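Local structure of signal recognition particle subunit SRP68 (Chaetomium thermophilum, 4P3G) at residues D141-F155 against C163-L177. The protein probably forms part of the signal recognition particle, which targets secretory and membrane proteins to the endoplasmic reticulum during translation; this chain is the RNA-binding domain of SRP68. Numbering follows the deposited sequence.
Sequences DARAYAALLRGAALF and CLKSYAICRIIYTAL. With PO4 (phosphate ion), chain E.
O1 of a bound phosphate ion, probably from the crystallisation liquor, accepts a hydrogen bond from Arg150 NH1 (3.2 Å) and a weak one from NH2, while CB and CG of the same arginine pack beside Ser166 OG. Glu121 forms a salt bridge with its NE, giving the guanidinium a second anionic partner. The two helices form an antiparallel helical hairpin within this all-helical RNA-binding domain, and they illustrate how small residues let helices approach closely: with Ala144, Ala147 and Gly151 on the facing side, the axes come within 7.8 Å at a crossing angle of -153°. Knobs-into-holes packing follows, Ser166 entering among Ala147, Arg150, Gly151 and Leu154, and Tyr167 among Leu148, Gly151, Ala152 and Phe155. The Tyr167 ring lays one face over Gly151 CA, 3.9 Å from its centroid. Two helical turns, seven residues, further on, Tyr174 repeats this CH-pi arrangement. Its CG stands opposite the carbonyl carbon (chi1 -83°), which swings the ring across the interface until Ala144 CB lies beneath one face, 3.5 Å from the centroid. With an alanine in place of Tyr174, the Ala144 methyl would probably lose its aromatic cover and a gap would open towards Thr11 and Ile194. Between the tyrosines, Cys170 CB meets Ala147 CB at 3.5 Å. Near the interhelical loop, Cys163 SG approaches the edge of the Phe155 ring, 5.3 Å from its centroid.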
loop_
_atom_site.group_PDB
_atom_site.type_symbol
_atom_site.label_atom_id
_atom_site.label_comp_id
_atom_site.label_asym_id
_atom_site.label_seq_id
_atom_site.Cartn_x
_atom_site.Cartn_y
_atom_site.Cartn_z
ATOM N N ASP A 141 1.028 -26.331 6.797
ATOM C CA ASP A 141 1.214 -26.612 5.389
ATOM C C ASP A 141 -0.085 -27.064 4.730
ATOM O O ASP A 141 -0.506 -26.523 3.727
ATOM C CB ASP A 141 2.269 -27.705 5.244
ATOM C CG ASP A 141 2.702 -27.919 3.805
ATOM O OD1 ASP A 141 2.315 -27.101 2.954
ATOM O OD2 ASP A 141 3.413 -28.914 3.523
ATOM N N ALA A 142 -0.742 -28.032 5.341
ATOM C CA ALA A 142 -2.002 -28.534 4.849
ATOM C C ALA A 142 -2.989 -27.406 4.701
ATOM O O ALA A 142 -3.682 -27.277 3.679
ATOM C CB ALA A 142 -2.554 -29.589 5.793
ATOM N N ARG A 143 -3.041 -26.575 5.725
ATOM C CA ARG A 143 -3.993 -25.504 5.699
ATOM C C ARG A 143 -3.723 -24.457 4.608
ATOM O O ARG A 143 -4.672 -23.986 3.968
ATOM C CB ARG A 143 -4.075 -24.800 7.005
ATOM C CG ARG A 143 -5.168 -23.852 6.860
ATOM C CD ARG A 143 -5.347 -23.450 8.173
ATOM N NE ARG A 143 -6.464 -22.581 8.450
ATOM C CZ ARG A 143 -6.589 -22.177 9.709
ATOM N NH1 ARG A 143 -5.671 -22.598 10.589
ATOM N NH2 ARG A 143 -7.548 -21.383 10.105
ATOM N N ALA A 144 -2.450 -24.122 4.379
ATOM C CA ALA A 144 -2.082 -23.232 3.276
ATOM C C ALA A 144 -2.591 -23.837 1.954
ATOM O O ALA A 144 -3.297 -23.170 1.180
ATOM C CB ALA A 144 -0.559 -23.005 3.223
ATOM N N TYR A 145 -2.294 -25.116 1.744
ATOM C CA TYR A 145 -2.724 -25.808 0.536
ATOM C C TYR A 145 -4.244 -25.743 0.382
ATOM O O TYR A 145 -4.762 -25.541 -0.725
ATOM C CB TYR A 145 -2.276 -27.264 0.556
ATOM C CG TYR A 145 -2.739 -28.072 -0.636
ATOM C CD1 TYR A 145 -2.332 -27.755 -1.934
ATOM C CD2 TYR A 145 -3.605 -29.142 -0.464
ATOM C CE1 TYR A 145 -2.766 -28.499 -3.015
ATOM C CE2 TYR A 145 -4.043 -29.887 -1.532
ATOM C CZ TYR A 145 -3.626 -29.568 -2.805
ATOM O OH TYR A 145 -4.077 -30.330 -3.858
ATOM N N ALA A 146 -4.961 -25.933 1.482
ATOM C CA ALA A 146 -6.406 -25.844 1.419
ATOM C C ALA A 146 -6.824 -24.411 1.072
ATOM O O ALA A 146 -7.847 -24.181 0.419
ATOM C CB ALA A 146 -7.021 -26.305 2.710
ATOM N N ALA A 147 -6.055 -23.433 1.550
ATOM C CA ALA A 147 -6.405 -22.042 1.307
ATOM C C ALA A 147 -6.129 -21.724 -0.130
ATOM O O ALA A 147 -6.866 -20.971 -0.753
ATOM C CB ALA A 147 -5.624 -21.121 2.222
ATOM N N LEU A 148 -5.104 -22.378 -0.661
ATOM C CA LEU A 148 -4.651 -22.191 -2.031
ATOM C C LEU A 148 -5.713 -22.671 -3.022
ATOM O O LEU A 148 -6.031 -21.991 -4.019
ATOM C CB LEU A 148 -3.360 -22.976 -2.259
ATOM C CG LEU A 148 -2.705 -22.928 -3.647
ATOM C CD1 LEU A 148 -1.999 -21.599 -3.818
ATOM C CD2 LEU A 148 -1.750 -24.116 -3.940
ATOM N N LEU A 149 -6.236 -23.865 -2.774
ATOM C CA LEU A 149 -7.232 -24.397 -3.678
ATOM C C LEU A 149 -8.514 -23.584 -3.541
ATOM O O LEU A 149 -9.177 -23.300 -4.536
ATOM C CB LEU A 149 -7.500 -25.882 -3.407
ATOM C CG LEU A 149 -6.396 -26.840 -3.825
ATOM C CD1 LEU A 149 -6.896 -28.278 -3.821
ATOM C CD2 LEU A 149 -5.819 -26.446 -5.153
ATOM N N ARG A 150 -8.869 -23.216 -2.309
ATOM C CA ARG A 150 -10.101 -22.464 -2.092
ATOM C C ARG A 150 -9.981 -21.092 -2.765
ATOM O O ARG A 150 -10.963 -20.545 -3.264
ATOM C CB ARG A 150 -10.413 -22.330 -0.609
ATOM C CG ARG A 150 -11.613 -21.455 -0.305
ATOM C CD ARG A 150 -12.840 -22.004 -0.906
ATOM N NE ARG A 150 -13.176 -23.298 -0.326
ATOM C CZ ARG A 150 -14.153 -24.079 -0.784
ATOM N NH1 ARG A 150 -14.880 -23.672 -1.822
ATOM N NH2 ARG A 150 -14.411 -25.252 -0.208
ATOM N N GLY A 151 -8.771 -20.537 -2.758
ATOM C CA GLY A 151 -8.511 -19.299 -3.464
ATOM C C GLY A 151 -8.729 -19.423 -4.970
ATOM O O GLY A 151 -9.342 -18.547 -5.586
ATOM N N ALA A 152 -8.232 -20.506 -5.559
ATOM C CA ALA A 152 -8.387 -20.765 -6.985
ATOM C C ALA A 152 -9.861 -20.874 -7.355
ATOM O O ALA A 152 -10.313 -20.351 -8.375
ATOM C CB ALA A 152 -7.664 -22.030 -7.360
ATOM N N ALA A 153 -10.619 -21.562 -6.516
ATOM C CA ALA A 153 -12.015 -21.755 -6.817
ATOM C C ALA A 153 -12.760 -20.420 -6.883
ATOM O O ALA A 153 -13.436 -20.154 -7.873
ATOM C CB ALA A 153 -12.644 -22.695 -5.805
ATOM N N LEU A 154 -12.606 -19.565 -5.869
ATOM C CA LEU A 154 -13.337 -18.289 -5.835
ATOM C C LEU A 154 -12.825 -17.313 -6.896
ATOM O O LEU A 154 -13.580 -16.502 -7.448
ATOM C CB LEU A 154 -13.258 -17.660 -4.456
ATOM C CG LEU A 154 -13.922 -18.435 -3.318
ATOM C CD1 LEU A 154 -13.330 -17.983 -1.982
ATOM C CD2 LEU A 154 -15.444 -18.274 -3.358
ATOM N N PHE A 155 -11.541 -17.409 -7.194
ATOM C CA PHE A 155 -10.967 -16.610 -8.269
ATOM C C PHE A 155 -11.633 -16.944 -9.634
ATOM O O PHE A 155 -11.920 -16.039 -10.426
ATOM C CB PHE A 155 -9.471 -16.869 -8.320
ATOM C CG PHE A 155 -8.749 -16.082 -9.348
ATOM C CD1 PHE A 155 -8.672 -16.553 -10.664
ATOM C CD2 PHE A 155 -8.088 -14.904 -9.013
ATOM C CE1 PHE A 155 -7.985 -15.837 -11.647
ATOM C CE2 PHE A 155 -7.384 -14.173 -9.983
ATOM C CZ PHE A 155 -7.335 -14.639 -11.303
ATOM N N CYS A 163 -12.090 -14.537 -2.436
ATOM C CA CYS A 163 -10.901 -15.198 -2.947
ATOM C C CYS A 163 -9.652 -14.599 -2.294
ATOM O O CYS A 163 -8.650 -15.293 -2.042
ATOM C CB CYS A 163 -10.877 -15.091 -4.480
ATOM S SG CYS A 163 -9.355 -14.479 -5.236
ATOM N N LEU A 164 -9.710 -13.288 -2.061
ATOM C CA LEU A 164 -8.617 -12.574 -1.433
ATOM C C LEU A 164 -8.468 -13.032 -0.003
ATOM O O LEU A 164 -7.349 -13.111 0.499
ATOM C CB LEU A 164 -8.815 -11.074 -1.516
ATOM C CG LEU A 164 -8.503 -10.573 -2.906
ATOM C CD1 LEU A 164 -8.768 -9.081 -2.996
ATOM C CD2 LEU A 164 -7.069 -10.874 -3.201
ATOM N N LYS A 165 -9.589 -13.345 0.646
ATOM C CA LYS A 165 -9.524 -13.872 2.016
ATOM C C LYS A 165 -8.755 -15.182 2.040
ATOM O O LYS A 165 -7.916 -15.372 2.913
ATOM C CB LYS A 165 -10.904 -14.083 2.645
ATOM C CG LYS A 165 -11.831 -12.929 2.481
ATOM C CD LYS A 165 -12.945 -12.982 3.508
ATOM C CE LYS A 165 -13.939 -14.069 3.199
ATOM N NZ LYS A 165 -15.221 -13.796 3.899
ATOM N N SER A 166 -9.033 -16.085 1.096
ATOM C CA SER A 166 -8.316 -17.365 1.087
ATOM C C SER A 166 -6.848 -17.203 0.798
ATOM O O SER A 166 -6.003 -17.754 1.502
ATOM C CB SER A 166 -8.893 -18.339 0.074
ATOM O OG SER A 166 -10.123 -18.833 0.526
ATOM N N TYR A 167 -6.546 -16.427 -0.233
ATOM C CA TYR A 167 -5.171 -16.250 -0.662
ATOM C C TYR A 167 -4.325 -15.553 0.396
ATOM O O TYR A 167 -3.114 -15.809 0.512
ATOM C CB TYR A 167 -5.143 -15.466 -1.972
ATOM C CG TYR A 167 -5.327 -16.294 -3.212
ATOM C CD1 TYR A 167 -4.592 -17.451 -3.414
ATOM C CD2 TYR A 167 -6.256 -15.931 -4.173
ATOM C CE1 TYR A 167 -4.745 -18.208 -4.551
ATOM C CE2 TYR A 167 -6.431 -16.692 -5.327
ATOM C CZ TYR A 167 -5.671 -17.830 -5.513
ATOM O OH TYR A 167 -5.846 -18.596 -6.656
ATOM N N ALA A 168 -4.960 -14.675 1.170
ATOM C CA ALA A 168 -4.247 -13.993 2.232
ATOM C C ALA A 168 -3.799 -15.028 3.250
ATOM O O ALA A 168 -2.630 -15.024 3.655
ATOM C CB ALA A 168 -5.113 -12.930 2.881
ATOM N N ILE A 169 -4.700 -15.947 3.623
ATOM C CA ILE A 169 -4.321 -16.972 4.584
ATOM C C ILE A 169 -3.111 -17.761 4.048
ATOM O O ILE A 169 -2.099 -17.878 4.733
ATOM C CB ILE A 169 -5.435 -17.991 4.879
ATOM C CG1 ILE A 169 -6.720 -17.349 5.389
ATOM C CG2 ILE A 169 -4.915 -19.099 5.770
ATOM C CD1 ILE A 169 -6.538 -16.614 6.596
ATOM N N CYS A 170 -3.180 -18.286 2.823
ATOM C CA CYS A 170 -2.076 -19.147 2.400
ATOM C C CYS A 170 -0.771 -18.401 2.139
ATOM O O CYS A 170 0.319 -18.929 2.388
ATOM C CB CYS A 170 -2.418 -20.040 1.196
ATOM S SG CYS A 170 -2.477 -19.287 -0.401
ATOM N N ARG A 171 -0.872 -17.177 1.655
ATOM C CA ARG A 171 0.322 -16.395 1.446
ATOM C C ARG A 171 1.065 -16.133 2.755
ATOM O O ARG A 171 2.304 -16.223 2.821
ATOM C CB ARG A 171 -0.018 -15.057 0.811
ATOM C CG ARG A 171 1.194 -14.157 0.733
ATOM C CD ARG A 171 0.903 -13.024 -0.151
ATOM N NE ARG A 171 2.113 -12.512 -0.757
ATOM C CZ ARG A 171 2.784 -11.470 -0.294
ATOM N NH1 ARG A 171 2.369 -10.859 0.808
ATOM N NH2 ARG A 171 3.867 -11.057 -0.923
ATOM N N ILE A 172 0.302 -15.830 3.804
ATOM C CA ILE A 172 0.920 -15.525 5.085
ATOM C C ILE A 172 1.655 -16.756 5.596
ATOM O O ILE A 172 2.835 -16.686 5.919
ATOM C CB ILE A 172 -0.132 -15.031 6.084
ATOM C CG1 ILE A 172 -0.593 -13.622 5.675
ATOM C CG2 ILE A 172 0.443 -15.018 7.455
ATOM C CD1 ILE A 172 -1.826 -13.150 6.393
ATOM N N ILE A 173 0.966 -17.896 5.593
ATOM C CA ILE A 173 1.541 -19.155 6.025
ATOM C C ILE A 173 2.711 -19.561 5.139
ATOM O O ILE A 173 3.778 -19.922 5.644
ATOM C CB ILE A 173 0.481 -20.249 6.028
ATOM C CG1 ILE A 173 -0.626 -19.881 7.026
ATOM C CG2 ILE A 173 1.092 -21.620 6.358
ATOM C CD1 ILE A 173 -1.641 -20.971 7.236
ATOM N N TYR A 174 2.538 -19.472 3.821
ATOM C CA TYR A 174 3.617 -19.859 2.908
ATOM C C TYR A 174 4.849 -18.980 3.027
ATOM O O TYR A 174 5.982 -19.459 2.961
ATOM C CB TYR A 174 3.143 -19.873 1.480
ATOM C CG TYR A 174 2.435 -21.127 1.066
ATOM C CD1 TYR A 174 2.901 -22.391 1.437
ATOM C CD2 TYR A 174 1.281 -21.042 0.315
ATOM C CE1 TYR A 174 2.233 -23.516 1.035
ATOM C CE2 TYR A 174 0.621 -22.137 -0.081
ATOM C CZ TYR A 174 1.087 -23.378 0.266
ATOM O OH TYR A 174 0.344 -24.449 -0.165
ATOM N N THR A 175 4.628 -17.695 3.244
ATOM C CA THR A 175 5.748 -16.795 3.401
ATOM C C THR A 175 6.577 -17.221 4.586
ATOM O O THR A 175 7.806 -17.133 4.565
ATOM C CB THR A 175 5.290 -15.351 3.560
ATOM O OG1 THR A 175 4.744 -14.897 2.312
ATOM C CG2 THR A 175 6.447 -14.494 3.925
ATOM N N ALA A 176 5.898 -17.725 5.610
ATOM C CA ALA A 176 6.614 -18.216 6.767
ATOM C C ALA A 176 7.361 -19.511 6.446
ATOM O O ALA A 176 8.562 -19.617 6.737
ATOM C CB ALA A 176 5.656 -18.414 7.934
ATOM N N LEU A 177 6.667 -20.451 5.786
ATOM C CA LEU A 177 7.234 -21.766 5.436
ATOM C C LEU A 177 8.374 -21.646 4.439
ATOM O O LEU A 177 9.295 -22.464 4.424
ATOM C CB LEU A 177 6.166 -22.693 4.841
ATOM C CG LEU A 177 5.079 -23.225 5.773
ATOM C CD1 LEU A 177 4.008 -23.962 5.010
ATOM C CD2 LEU A 177 5.678 -24.128 6.818
HETATM P P PO4 E . -17.900 -25.510 -1.226
HETATM O O1 PO4 E . -16.983 -26.009 -2.314
HETATM O O2 PO4 E . -17.106 -25.277 0.043
HETATM O O3 PO4 E . -18.985 -26.526 -0.954
HETATM O O4 PO4 E . -18.563 -24.227 -1.677
#